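Local coordinates for protein probable adenylyl-sulfate kinase (Aeropyrum pernix, PDB 2YVU) that probably catalyses the ATP-dependent phosphorylation of adenosine 5'-phosphosulfate to 3'-phosphoadenylyl sulfate, a step in the synthesis of activated sulfate, at residues A[13-24]-A[112-123]. Numbering follows the deposited sequence.
Sequences GIVVWLTGLPGS and IPFLEIYVKASL
The parallel pair of strands 14-19 and 114-120 is a worked example of the central strands of a P-loop NTPase, the first of which runs straight into the nucleotide-binding loop. Six backbone hydrogen bonds, donated by the two strands in turn, zip the pair together, from Val15 N to Pro113 O up to Val119 N to Thr19 O. On the face bearing Val15, Trp17 and Thr19, Phe114 packs against both Val15 and Trp17. With its CG anti to the backbone N (chi1 -178°), the ring leans across to the other strand, where CZ lies 3.3 Å from Trp17 CB and CD2 3.8 Å from Val15 CG1. The phenyl and the five-membered indole ring are inclined by only 28° but slid apart, so they barely overlap. An alanine at Phe114 would probably open a gap beside Val15 and leave the indole of Trp17 freer to shift. Trp17 NE1 is hydrogen-bonded to Ser94 OG, the phosphoserine intermediate by similarity. The opposite face is aliphatic: Ile117 sends CG1 to Val16 CG1 at 3.8 Å, while its CB lies 3.7 Å from Leu18 CD2, the two side chains running side by side.

Past the strands, the loop that by similarity binds ATP turns through Leu21–Ser24, and Leu21 O accepts from both N and OG of Ser24, the OG bond being 2.8 Å long. A water accepts from Leu21 N and donates to Val119 O and Ala121 O, bridging the two segments, and Leu21 CD1 rests 3.4 Å from Ala121 O. Glu116 forms salt bridges with Arg100 and Arg104 of helix 97-109, which with helix 64-82 packs on the face of Val15, Trp17 and Phe114. Helix 170-184 packs against Ile14, Val16 and Ile117, and strands 87-91 and 161-164 flank the pair within the five-stranded sheet.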
# COMPACT_ATOMS: atom_id res chain seq x y z
N GLY A 13 5.54 -11.60 8.46
CA GLY A 13 4.46 -11.21 9.34
C GLY A 13 3.21 -11.99 9.00
O GLY A 13 3.30 -13.07 8.42
N ILE A 14 2.05 -11.44 9.34
CA ILE A 14 0.77 -12.10 9.06
C ILE A 14 -0.25 -11.02 8.75
O ILE A 14 0.01 -9.85 8.98
CB ILE A 14 0.24 -12.89 10.29
CG1 ILE A 14 0.03 -11.93 11.47
CG2 ILE A 14 1.21 -14.02 10.68
CD1 ILE A 14 -0.59 -12.60 12.70
N VAL A 15 -1.40 -11.42 8.24
CA VAL A 15 -2.48 -10.48 7.93
C VAL A 15 -3.69 -10.91 8.75
O VAL A 15 -4.20 -12.03 8.60
CB VAL A 15 -2.88 -10.49 6.41
CG1 VAL A 15 -4.05 -9.47 6.16
CG2 VAL A 15 -1.70 -10.12 5.56
N VAL A 16 -4.11 -10.04 9.66
CA VAL A 16 -5.27 -10.32 10.48
C VAL A 16 -6.37 -9.49 9.83
O VAL A 16 -6.29 -8.25 9.80
CB VAL A 16 -5.06 -9.87 11.94
CG1 VAL A 16 -6.32 -10.16 12.74
CG2 VAL A 16 -3.85 -10.53 12.52
N TRP A 17 -7.38 -10.16 9.29
CA TRP A 17 -8.48 -9.51 8.59
C TRP A 17 -9.78 -9.49 9.38
O TRP A 17 -10.49 -10.51 9.46
CB TRP A 17 -8.70 -10.20 7.24
CG TRP A 17 -9.61 -9.45 6.32
CD1 TRP A 17 -10.98 -9.52 6.28
CD2 TRP A 17 -9.22 -8.44 5.38
NE1 TRP A 17 -11.47 -8.60 5.37
CE2 TRP A 17 -10.41 -7.92 4.82
CE3 TRP A 17 -7.99 -7.92 4.97
CZ2 TRP A 17 -10.40 -6.89 3.88
CZ3 TRP A 17 -7.98 -6.91 4.03
CH2 TRP A 17 -9.18 -6.40 3.49
N LEU A 18 -10.12 -8.34 9.97
CA LEU A 18 -11.36 -8.31 10.74
C LEU A 18 -12.54 -8.04 9.81
O LEU A 18 -12.55 -7.06 9.07
CB LEU A 18 -11.28 -7.23 11.82
CG LEU A 18 -10.04 -7.27 12.73
CD1 LEU A 18 -9.91 -5.94 13.45
CD2 LEU A 18 -10.14 -8.40 13.72
N THR A 19 -13.54 -8.91 9.85
CA THR A 19 -14.70 -8.69 9.01
C THR A 19 -15.95 -8.69 9.90
O THR A 19 -16.08 -9.49 10.84
CB THR A 19 -14.82 -9.78 7.90
OG1 THR A 19 -16.03 -9.59 7.16
CG2 THR A 19 -14.83 -11.18 8.50
N GLY A 20 -16.86 -7.77 9.60
CA GLY A 20 -18.07 -7.65 10.37
C GLY A 20 -18.82 -6.40 9.95
O GLY A 20 -18.32 -5.61 9.15
N LEU A 21 -20.02 -6.22 10.49
CA LEU A 21 -20.85 -5.08 10.15
C LEU A 21 -20.31 -3.78 10.69
O LEU A 21 -19.59 -3.76 11.70
CB LEU A 21 -22.27 -5.28 10.72
CG LEU A 21 -23.18 -6.36 10.11
CD1 LEU A 21 -24.44 -6.51 10.97
CD2 LEU A 21 -23.55 -5.98 8.69
N PRO A 22 -20.61 -2.66 10.01
CA PRO A 22 -20.13 -1.37 10.50
C PRO A 22 -20.76 -1.26 11.88
O PRO A 22 -21.92 -1.63 12.05
CB PRO A 22 -20.75 -0.38 9.51
CG PRO A 22 -20.85 -1.16 8.25
CD PRO A 22 -21.30 -2.52 8.71
N GLY A 23 -20.02 -0.77 12.86
CA GLY A 23 -20.57 -0.64 14.19
C GLY A 23 -20.38 -1.86 15.08
O GLY A 23 -20.74 -1.81 16.26
N SER A 24 -19.83 -2.94 14.54
CA SER A 24 -19.61 -4.15 15.34
C SER A 24 -18.43 -4.01 16.32
O SER A 24 -18.29 -4.78 17.26
CB SER A 24 -19.38 -5.35 14.43
OG SER A 24 -18.21 -5.16 13.67
N ILE A 112 1.83 -16.11 3.08
CA ILE A 112 1.54 -15.40 4.32
C ILE A 112 0.25 -15.86 4.98
O ILE A 112 -0.79 -15.97 4.33
CB ILE A 112 1.43 -13.88 4.05
CG1 ILE A 112 2.74 -13.38 3.47
CG2 ILE A 112 1.09 -13.13 5.34
CD1 ILE A 112 2.69 -11.95 3.00
N PRO A 113 0.30 -16.16 6.29
CA PRO A 113 -0.88 -16.61 7.03
C PRO A 113 -1.95 -15.52 6.97
O PRO A 113 -1.65 -14.34 7.15
CB PRO A 113 -0.35 -16.79 8.45
CG PRO A 113 1.07 -17.19 8.20
CD PRO A 113 1.50 -16.24 7.13
N PHE A 114 -3.19 -15.92 6.70
CA PHE A 114 -4.29 -14.95 6.61
C PHE A 114 -5.36 -15.38 7.61
O PHE A 114 -6.04 -16.39 7.40
CB PHE A 114 -4.84 -14.91 5.18
CG PHE A 114 -5.95 -13.90 4.98
CD1 PHE A 114 -7.29 -14.26 5.13
CD2 PHE A 114 -5.65 -12.59 4.61
CE1 PHE A 114 -8.31 -13.34 4.90
CE2 PHE A 114 -6.67 -11.65 4.38
CZ PHE A 114 -8.00 -12.02 4.52
N LEU A 115 -5.50 -14.62 8.68
CA LEU A 115 -6.48 -14.94 9.71
C LEU A 115 -7.77 -14.14 9.58
O LEU A 115 -7.81 -12.95 9.88
CB LEU A 115 -5.89 -14.70 11.11
CG LEU A 115 -4.56 -15.40 11.37
CD1 LEU A 115 -3.98 -14.98 12.72
CD2 LEU A 115 -4.79 -16.88 11.31
N GLU A 116 -8.82 -14.80 9.12
CA GLU A 116 -10.11 -14.15 8.95
C GLU A 116 -10.85 -14.21 10.29
O GLU A 116 -11.26 -15.28 10.76
CB GLU A 116 -10.90 -14.85 7.86
CG GLU A 116 -12.25 -14.24 7.54
CD GLU A 116 -12.79 -14.75 6.21
OE1 GLU A 116 -12.34 -15.81 5.75
OE2 GLU A 116 -13.65 -14.08 5.62
N ILE A 117 -11.00 -13.05 10.90
CA ILE A 117 -11.63 -12.91 12.21
C ILE A 117 -13.03 -12.33 12.09
O ILE A 117 -13.22 -11.18 11.68
CB ILE A 117 -10.80 -11.96 13.10
CG1 ILE A 117 -9.33 -12.38 13.05
CG2 ILE A 117 -11.43 -11.86 14.51
CD1 ILE A 117 -9.04 -13.81 13.55
N TYR A 118 -14.02 -13.13 12.48
CA TYR A 118 -15.40 -12.66 12.41
C TYR A 118 -15.82 -11.95 13.69
O TYR A 118 -15.94 -12.57 14.75
CB TYR A 118 -16.34 -13.84 12.10
CG TYR A 118 -17.82 -13.48 12.04
CD1 TYR A 118 -18.25 -12.24 11.57
CD2 TYR A 118 -18.79 -14.41 12.39
CE1 TYR A 118 -19.62 -11.93 11.45
CE2 TYR A 118 -20.16 -14.12 12.28
CZ TYR A 118 -20.56 -12.88 11.81
OH TYR A 118 -21.92 -12.58 11.72
N VAL A 119 -16.01 -10.63 13.57
CA VAL A 119 -16.45 -9.78 14.67
C VAL A 119 -17.98 -9.81 14.53
O VAL A 119 -18.57 -9.13 13.68
CB VAL A 119 -15.89 -8.36 14.50
CG1 VAL A 119 -16.29 -7.48 15.69
CG2 VAL A 119 -14.37 -8.44 14.38
N LYS A 120 -18.60 -10.61 15.39
CA LYS A 120 -20.03 -10.88 15.34
C LYS A 120 -20.97 -10.00 16.15
O LYS A 120 -20.85 -9.91 17.38
CB LYS A 120 -20.23 -12.35 15.69
CG LYS A 120 -21.66 -12.83 15.78
CD LYS A 120 -21.67 -14.34 15.99
CE LYS A 120 -23.08 -14.90 16.00
NZ LYS A 120 -23.89 -14.33 17.12
N ALA A 121 -21.91 -9.40 15.43
CA ALA A 121 -22.93 -8.51 15.96
C ALA A 121 -24.10 -8.48 14.96
O ALA A 121 -23.89 -8.33 13.77
CB ALA A 121 -22.36 -7.10 16.13
N SER A 122 -25.33 -8.62 15.43
CA SER A 122 -26.45 -8.59 14.51
C SER A 122 -26.69 -7.20 13.97
O SER A 122 -26.25 -6.21 14.55
CB SER A 122 -27.73 -9.06 15.19
OG SER A 122 -28.21 -8.06 16.07
N LEU A 123 -27.40 -7.15 12.85
CA LEU A 123 -27.76 -5.91 12.18
C LEU A 123 -28.58 -5.01 13.11
O LEU A 123 -28.33 -3.82 13.22
CB LEU A 123 -28.60 -6.23 10.95
CG LEU A 123 -28.63 -5.27 9.76
CD1 LEU A 123 -30.01 -5.37 9.14
CD2 LEU A 123 -28.32 -3.84 10.19
O HOH W 1 -20.82 -8.29 12.67